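KLLA0E08119p (Kluyveromyces lactis, PDB 3VA7) probably catalyses the biotin- and ATP-dependent carboxylation of urea to urea-1-carboxylate (allophanate), the first step in the breakdown of urea for nitrogen. Local coordinates at residues I267-A272 / K456-A461; I252-C257 / P273-A278. One frame throughout, in Å; residues are numbered along the deposited sequence.

Both contacts lie in the biotin carboxylase part of the chain, their centres 11 Å apart, and both draw on neighbouring strands of one antiparallel sheet. Interaction 1 joins strand 264-270 to the short helix 456-460, distant in sequence, whereas interaction 2 stays local and ties strand 249-261 to the chain that follows strand 264-270 and enters helix 277-293. Each is largely buried. Interaction 1 is built round one aromatic ring, met by an aliphatic side chain and a carboxylate; interaction 2, reaching a partly exposed leucine, sets carboxylates against aliphatic carbons. In both, arginines outside the segments form salt bridges with the buried acids.

Interaction 1 of 2, residues I267-A272 / K456-A461; sequences IEETPA and KMFKEA
Ile267 opens the contact by bringing its CG2 methyl to the far end of the Phe458 ring, CG2 lying 4.0 Å from CZ and 4.2 Å from CE2 of that phenylalanine. The approach to the ring is oblique. At the next residue the strand alternation carries Glu268 to the other side of the sheet, where its OE2 forms a salt bridge with Arg367. Glu269 then faces the helix again. Its CG sits between the backbone N and the carbonyl carbon (chi1 73°), and the chain runs out extended from there until OE1 comes within 3.8 Å of CE2 of Phe458. Carboxylate and ring planes are inclined by 49°, and the two side chains advance from opposite directions. The strand finishes one residue later, at Thr270, and the peptide before Pro271 is cis.

In this biotin carboxylase fold, strand 264-270 bridges strand 249-261 and strand 362-372, and helix 456-460 lies against it from the C-terminal domain, so Phe458 joins the C-terminal part of the biotin carboxylase to a strand of the ATP-binding part. Arg423 ties the group together: it forms a salt bridge with OE1 of Glu269 and a cation-pi interaction with the ring of Phe458, so that the buried carboxylate probably keeps its charge beside an aromatic surface. With CG anti to its own backbone nitrogen (chi1 -172°), Phe458 projects its ring from the helix toward the strand. Three residues on, Ala461 takes a positive phi, and the helix ends there in a Schellman motif.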
ATOM      1  N   ILE A 267      14.532 -17.245 -21.829  1.00 40.80           N
ATOM      2  CA  ILE A 267      15.447 -18.165 -21.153  1.00 39.55           C
ATOM      3  C   ILE A 267      16.636 -18.557 -22.020  1.00 39.57           C
ATOM      4  O   ILE A 267      16.484 -18.909 -23.204  1.00 39.62           O
ATOM      5  CB  ILE A 267      14.725 -19.459 -20.620  1.00 40.29           C
ATOM      6  CG1 ILE A 267      14.007 -19.171 -19.310  1.00 40.86           C
ATOM      7  CG2 ILE A 267      15.675 -20.645 -20.391  1.00 36.97           C
ATOM      8  CD1 ILE A 267      12.522 -19.239 -19.448  1.00 42.11           C
ATOM      9  N   GLU A 268      17.825 -18.529 -21.408  1.00 38.94           N
ATOM     10  CA  GLU A 268      19.043 -18.948 -22.095  1.00 38.01           C
ATOM     11  C   GLU A 268      19.807 -19.961 -21.273  1.00 38.04           C
ATOM     12  O   GLU A 268      19.647 -20.025 -20.063  1.00 38.07           O
ATOM     13  CB  GLU A 268      19.918 -17.741 -22.435  1.00 37.54           C
ATOM     14  CG  GLU A 268      19.146 -16.516 -22.937  1.00 36.00           C
ATOM     15  CD  GLU A 268      18.760 -15.516 -21.821  1.00 36.93           C
ATOM     16  OE1 GLU A 268      19.064 -15.729 -20.622  1.00 36.74           O
ATOM     17  OE2 GLU A 268      18.149 -14.479 -22.149  1.00 40.31           O
ATOM     18  N   GLU A 269      20.641 -20.743 -21.945  1.00 38.51           N
ATOM     19  CA  GLU A 269      21.431 -21.801 -21.310  1.00 38.95           C
ATOM     20  C   GLU A 269      22.802 -22.094 -21.993  1.00 39.23           C
ATOM     21  O   GLU A 269      23.025 -21.809 -23.175  1.00 38.43           O
ATOM     22  CB  GLU A 269      20.620 -23.106 -21.264  1.00 38.80           C
ATOM     23  CG  GLU A 269      20.471 -23.811 -22.621  1.00 36.95           C
ATOM     24  CD  GLU A 269      19.728 -25.146 -22.474  1.00 36.97           C
ATOM     25  OE1 GLU A 269      18.665 -25.368 -23.180  1.00 30.91           O
ATOM     26  OE2 GLU A 269      20.229 -25.954 -21.636  1.00 31.32           O
ATOM     27  N   THR A 270      23.679 -22.717 -21.221  1.00 39.43           N
ATOM     28  CA  THR A 270      24.990 -23.102 -21.653  1.00 40.18           C
ATOM     29  C   THR A 270      25.377 -24.341 -20.836  1.00 41.11           C
ATOM     30  O   THR A 270      24.994 -24.465 -19.653  1.00 40.45           O
ATOM     31  CB  THR A 270      26.020 -21.913 -21.502  1.00 39.54           C
ATOM     32  OG1 THR A 270      27.135 -22.118 -22.368  1.00 40.08           O
ATOM     33  CG2 THR A 270      26.552 -21.757 -20.088  1.00 40.79           C
ATOM     34  N   PRO A 271      26.081 -25.295 -21.472  1.00 42.47           N
ATOM     35  CA  PRO A 271      26.386 -25.404 -22.922  1.00 43.13           C
ATOM     36  C   PRO A 271      25.129 -25.581 -23.703  1.00 43.65           C
ATOM     37  O   PRO A 271      24.116 -25.903 -23.135  1.00 43.95           O
ATOM     38  CB  PRO A 271      27.207 -26.700 -23.033  1.00 42.98           C
ATOM     39  CG  PRO A 271      27.833 -26.902 -21.664  1.00 43.29           C
ATOM     40  CD  PRO A 271      26.824 -26.285 -20.664  1.00 42.85           C
ATOM     41  N   ALA A 272      25.177 -25.366 -25.004  1.00 45.09           N
ATOM     42  CA  ALA A 272      24.040 -25.712 -25.831  1.00 46.31           C
ATOM     43  C   ALA A 272      23.719 -27.222 -25.675  1.00 48.09           C
ATOM     44  O   ALA A 272      24.614 -28.075 -25.686  1.00 47.31           O
ATOM     45  CB  ALA A 272      24.324 -25.369 -27.249  1.00 45.50           C
ATOM     46  N   LYS A 456       7.681 -30.182 -19.967  1.00 50.89           N
ATOM     47  CA  LYS A 456       8.282 -31.409 -20.458  1.00 51.83           C
ATOM     48  C   LYS A 456       9.194 -30.959 -21.609  1.00 51.90           C
ATOM     49  O   LYS A 456      10.369 -31.371 -21.686  1.00 51.62           O
ATOM     50  CB  LYS A 456       7.176 -32.387 -20.910  1.00 52.62           C
ATOM     51  CG  LYS A 456       7.612 -33.804 -21.389  1.00 55.21           C
ATOM     52  CD  LYS A 456       7.732 -34.798 -20.215  1.00 60.08           C
ATOM     53  CE  LYS A 456       6.993 -36.137 -20.536  1.00 60.69           C
ATOM     54  NZ  LYS A 456       7.197 -37.166 -19.456  1.00 57.30           N
ATOM     55  N   MET A 457       8.664 -30.064 -22.454  1.00 52.03           N
ATOM     56  CA  MET A 457       9.439 -29.435 -23.518  1.00 52.81           C
ATOM     57  C   MET A 457      10.831 -29.048 -23.047  1.00 53.23           C
ATOM     58  O   MET A 457      11.826 -29.654 -23.456  1.00 53.55           O
ATOM     59  CB  MET A 457       8.717 -28.205 -24.044  1.00 52.94           C
ATOM     60  CG  MET A 457       9.433 -27.507 -25.225  1.00 54.61           C
ATOM     61  SD  MET A 457      10.633 -26.237 -24.772  1.00 57.13           S
ATOM     62  CE  MET A 457       9.586 -24.980 -24.002  1.00 56.15           C
ATOM     63  N   PHE A 458      10.913 -28.067 -22.162  1.00 53.52           N
ATOM     64  CA  PHE A 458      12.214 -27.592 -21.780  1.00 54.36           C
ATOM     65  C   PHE A 458      13.097 -28.727 -21.320  1.00 54.87           C
ATOM     66  O   PHE A 458      14.250 -28.757 -21.676  1.00 55.11           O
ATOM     67  CB  PHE A 458      12.140 -26.506 -20.716  1.00 54.36           C
ATOM     68  CG  PHE A 458      13.461 -25.845 -20.432  1.00 53.34           C
ATOM     69  CD1 PHE A 458      13.917 -25.712 -19.124  1.00 53.96           C
ATOM     70  CD2 PHE A 458      14.250 -25.355 -21.469  1.00 53.49           C
ATOM     71  CE1 PHE A 458      15.119 -25.097 -18.855  1.00 53.38           C
ATOM     72  CE2 PHE A 458      15.462 -24.739 -21.222  1.00 50.60           C
ATOM     73  CZ  PHE A 458      15.900 -24.608 -19.925  1.00 53.32           C
ATOM     74  N   LYS A 459      12.562 -29.671 -20.556  1.00 56.05           N
ATOM     75  CA  LYS A 459      13.406 -30.733 -20.007  1.00 57.15           C
ATOM     76  C   LYS A 459      13.930 -31.681 -21.073  1.00 58.14           C
ATOM     77  O   LYS A 459      15.075 -32.130 -21.032  1.00 58.00           O
ATOM     78  CB  LYS A 459      12.688 -31.542 -18.935  1.00 56.93           C
ATOM     79  CG  LYS A 459      13.674 -32.235 -18.034  1.00 56.65           C
ATOM     80  CD  LYS A 459      13.010 -33.271 -17.185  1.00 59.03           C
ATOM     81  CE  LYS A 459      14.058 -34.059 -16.412  1.00 60.34           C
ATOM     82  NZ  LYS A 459      14.925 -34.782 -17.381  1.00 59.23           N
ATOM     83  N   GLU A 460      13.079 -32.007 -22.031  1.00 59.62           N
ATOM     84  CA  GLU A 460      13.495 -32.942 -23.070  1.00 61.10           C
ATOM     85  C   GLU A 460      14.386 -32.234 -24.098  1.00 60.49           C
ATOM     86  O   GLU A 460      14.986 -32.871 -24.977  1.00 60.66           O
ATOM     87  CB  GLU A 460      12.268 -33.639 -23.677  1.00 61.95           C
ATOM     88  CG  GLU A 460      11.709 -34.743 -22.745  1.00 65.25           C
ATOM     89  CD  GLU A 460      10.324 -35.268 -23.178  1.00 72.95           C
ATOM     90  OE1 GLU A 460       9.818 -36.203 -22.494  1.00 76.59           O
ATOM     91  OE2 GLU A 460       9.735 -34.759 -24.180  1.00 74.25           O
ATOM     92  N   ALA A 461      14.481 -30.907 -23.930  1.00 59.39           N
ATOM     93  CA  ALA A 461      15.318 -30.041 -24.730  1.00 57.69           C
ATOM     94  C   ALA A 461      14.728 -29.857 -26.116  1.00 56.91           C
ATOM     95  O   ALA A 461      15.412 -29.451 -27.031  1.00 55.81           O
ATOM     96  CB  ALA A 461      16.781 -30.563 -24.778  1.00 57.76           C
TER

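Interaction 2 of 2, residues I252-C257 / P273-A278; sequences IGERDC and PNLPEA
A beta hairpin, formed by strands 249-261 and 264-270, and the turn that leads out of it into helix 277-293 supply the two sides of this contact, in which Asp256 meets Pro273 and Glu254 meets Leu275. Two residues apart on the strand, the acids share one face of the sheet. Asp256 and the proline ring cross at about a right angle. The CD carbon of Pro273 is the touching atom, 3.8 Å from OD2 of Asp256 and 4.0 Å from its CB, so one corner of the ring rests on the stem and carboxylate of the acid.

This hairpin belongs to the antiparallel sheet of the ATP-binding region, and the chain leaving it folds back over the face just described. The carboxylate of Asp256 is held by Ser258 at OD1 and by a salt bridge from Arg235 to OD2; the same arginine reaches the carbonyl oxygen of Pro273, tying both partners together.

Two residues earlier on the strand, Glu254 and Leu275 come from opposite directions, with OE2 of the acid 4.1 Å from the CD2 methyl of the leucine. With CG placed between the backbone N and the carbonyl carbon (chi1 87°), a bend at chi2 (-71°) brings the carboxylate of Glu254 to the loop at Ala272. There OE2 accepts the backbone N-H of Ala272 and forms a salt bridge with Arg280 from the first turns of the helix. Leu275 also packs on Tyr306 of strand 299-307, and Pro276 after it occupies the N-cap position of helix 277-293.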
ATOM      1  N   ILE A 252      34.811 -18.067 -26.080  1.00 36.92           N
ATOM      2  CA  ILE A 252      34.757 -18.295 -24.651  1.00 36.67           C
ATOM      3  C   ILE A 252      33.760 -19.417 -24.354  1.00 36.40           C
ATOM      4  O   ILE A 252      33.972 -20.172 -23.407  1.00 36.53           O
ATOM      5  CB  ILE A 252      34.524 -16.945 -23.895  1.00 37.59           C
ATOM      6  CG1 ILE A 252      35.749 -16.041 -24.161  1.00 38.70           C
ATOM      7  CG2 ILE A 252      34.260 -17.146 -22.417  1.00 35.19           C
ATOM      8  CD1 ILE A 252      36.200 -15.123 -23.016  1.00 43.08           C
ATOM      9  N   GLY A 253      32.758 -19.582 -25.227  1.00 35.49           N
ATOM     10  CA  GLY A 253      31.766 -20.634 -25.112  1.00 35.13           C
ATOM     11  C   GLY A 253      30.540 -20.325 -25.962  1.00 36.37           C
ATOM     12  O   GLY A 253      30.470 -19.275 -26.641  1.00 35.66           O
ATOM     13  N   GLU A 254      29.566 -21.233 -25.951  1.00 36.95           N
ATOM     14  CA  GLU A 254      28.340 -21.023 -26.709  1.00 38.77           C
ATOM     15  C   GLU A 254      27.127 -21.086 -25.805  1.00 38.83           C
ATOM     16  O   GLU A 254      27.126 -21.752 -24.752  1.00 38.53           O
ATOM     17  CB  GLU A 254      28.182 -22.049 -27.849  1.00 39.91           C
ATOM     18  CG  GLU A 254      27.509 -23.351 -27.449  1.00 42.23           C
ATOM     19  CD  GLU A 254      28.389 -24.212 -26.559  1.00 49.03           C
ATOM     20  OE1 GLU A 254      29.560 -23.829 -26.267  1.00 51.01           O
ATOM     21  OE2 GLU A 254      27.910 -25.298 -26.161  1.00 52.26           O
ATOM     22  N   ARG A 255      26.089 -20.394 -26.238  1.00 37.81           N
ATOM     23  CA  ARG A 255      24.884 -20.310 -25.468  1.00 37.03           C
ATOM     24  C   ARG A 255      23.799 -20.603 -26.453  1.00 37.69           C
ATOM     25  O   ARG A 255      23.891 -20.219 -27.617  1.00 37.07           O
ATOM     26  CB  ARG A 255      24.692 -18.904 -24.884  1.00 35.66           C
ATOM     27  CG  ARG A 255      25.826 -18.474 -23.991  1.00 35.07           C
ATOM     28  CD  ARG A 255      25.642 -17.079 -23.403  1.00 34.91           C
ATOM     29  NE  ARG A 255      25.758 -15.991 -24.367  1.00 31.65           N
ATOM     30  CZ  ARG A 255      26.745 -15.095 -24.385  1.00 35.25           C
ATOM     31  NH1 ARG A 255      27.735 -15.125 -23.476  1.00 34.63           N
ATOM     32  NH2 ARG A 255      26.738 -14.137 -25.314  1.00 34.48           N
ATOM     33  N   ASP A 256      22.767 -21.288 -25.970  1.00 38.88           N
ATOM     34  CA  ASP A 256      21.542 -21.474 -26.695  1.00 39.64           C
ATOM     35  C   ASP A 256      20.485 -20.462 -26.204  1.00 39.99           C
ATOM     36  O   ASP A 256      20.224 -20.339 -25.015  1.00 39.82           O
ATOM     37  CB  ASP A 256      21.103 -22.887 -26.454  1.00 40.46           C
ATOM     38  CG  ASP A 256      19.931 -23.263 -27.255  1.00 43.77           C
ATOM     39  OD1 ASP A 256      18.837 -22.642 -27.123  1.00 45.89           O
ATOM     40  OD2 ASP A 256      20.113 -24.216 -28.024  1.00 50.36           O
ATOM     41  N   CYS A 257      19.863 -19.758 -27.145  1.00 40.47           N
ATOM     42  CA  CYS A 257      18.956 -18.675 -26.861  1.00 40.50           C
ATOM     43  C   CYS A 257      17.707 -18.869 -27.675  1.00 40.64           C
ATOM     44  O   CYS A 257      17.014 -17.918 -28.059  1.00 40.95           O
ATOM     45  CB  CYS A 257      19.624 -17.338 -27.185  1.00 40.94           C
ATOM     46  SG  CYS A 257      21.144 -16.988 -26.189  1.00 44.40           S
ATOM     47  N   PRO A 273      22.431 -27.559 -25.503  1.00 50.10           N
ATOM     48  CA  PRO A 273      22.105 -28.980 -25.481  1.00 51.44           C
ATOM     49  C   PRO A 273      22.168 -29.568 -26.908  1.00 53.02           C
ATOM     50  O   PRO A 273      21.989 -28.823 -27.873  1.00 52.10           O
ATOM     51  CB  PRO A 273      20.662 -28.970 -24.987  1.00 51.30           C
ATOM     52  CG  PRO A 273      20.090 -27.704 -25.598  1.00 49.59           C
ATOM     53  CD  PRO A 273      21.217 -26.715 -25.422  1.00 49.94           C
ATOM     54  N   ASN A 274      22.415 -30.881 -27.015  1.00 55.56           N
ATOM     55  CA  ASN A 274      22.308 -31.647 -28.286  1.00 57.69           C
ATOM     56  C   ASN A 274      23.097 -31.034 -29.411  1.00 58.64           C
ATOM     57  O   ASN A 274      22.561 -30.760 -30.503  1.00 57.99           O
ATOM     58  CB  ASN A 274      20.855 -31.809 -28.750  1.00 58.00           C
ATOM     59  CG  ASN A 274      19.996 -32.590 -27.757  1.00 60.07           C
ATOM     60  OD1 ASN A 274      20.425 -33.611 -27.178  1.00 59.75           O
ATOM     61  ND2 ASN A 274      18.771 -32.093 -27.538  1.00 62.90           N
ATOM     62  N   LEU A 275      24.365 -30.779 -29.105  1.00 60.00           N
ATOM     63  CA  LEU A 275      25.295 -30.236 -30.067  1.00 61.00           C
ATOM     64  C   LEU A 275      26.592 -30.989 -29.920  1.00 61.70           C
ATOM     65  O   LEU A 275      27.187 -31.012 -28.836  1.00 61.52           O
ATOM     66  CB  LEU A 275      25.505 -28.750 -29.841  1.00 61.06           C
ATOM     67  CG  LEU A 275      26.590 -28.036 -30.637  1.00 61.42           C
ATOM     68  CD1 LEU A 275      26.088 -27.655 -32.006  1.00 60.39           C
ATOM     69  CD2 LEU A 275      26.983 -26.796 -29.858  1.00 61.41           C
ATOM     70  N   PRO A 276      27.019 -31.637 -31.015  1.00 62.54           N
ATOM     71  CA  PRO A 276      28.276 -32.392 -31.013  1.00 62.97           C
ATOM     72  C   PRO A 276      29.496 -31.475 -31.084  1.00 63.57           C
ATOM     73  O   PRO A 276      29.487 -30.450 -31.788  1.00 63.38           O
ATOM     74  CB  PRO A 276      28.174 -33.250 -32.274  1.00 63.10           C
ATOM     75  CG  PRO A 276      26.723 -33.028 -32.815  1.00 62.42           C
ATOM     76  CD  PRO A 276      26.297 -31.727 -32.300  1.00 61.96           C
ATOM     77  N   GLU A 277      30.523 -31.848 -30.324  1.00 64.30           N
ATOM     78  CA  GLU A 277      31.866 -31.256 -30.422  1.00 65.24           C
ATOM     79  C   GLU A 277      32.362 -30.888 -31.848  1.00 65.36           C
ATOM     80  O   GLU A 277      32.852 -29.774 -32.056  1.00 66.01           O
ATOM     81  CB  GLU A 277      32.877 -32.174 -29.753  1.00 64.84           C
ATOM     82  CG  GLU A 277      32.789 -32.168 -28.269  1.00 68.39           C
ATOM     83  CD  GLU A 277      33.421 -30.913 -27.633  1.00 74.15           C
ATOM     84  OE1 GLU A 277      34.246 -30.211 -28.298  1.00 73.69           O
ATOM     85  OE2 GLU A 277      33.092 -30.648 -26.444  1.00 76.08           O
ATOM     86  N   ALA A 278      32.278 -31.813 -32.809  1.00 65.28           N
ATOM     87  CA  ALA A 278      32.633 -31.492 -34.204  1.00 65.07           C
ATOM     88  C   ALA A 278      32.064 -30.118 -34.627  1.00 64.53           C
ATOM     89  O   ALA A 278      32.770 -29.273 -35.232  1.00 64.75           O
ATOM     90  CB  ALA A 278      32.168 -32.615 -35.195  1.00 64.88           C
TER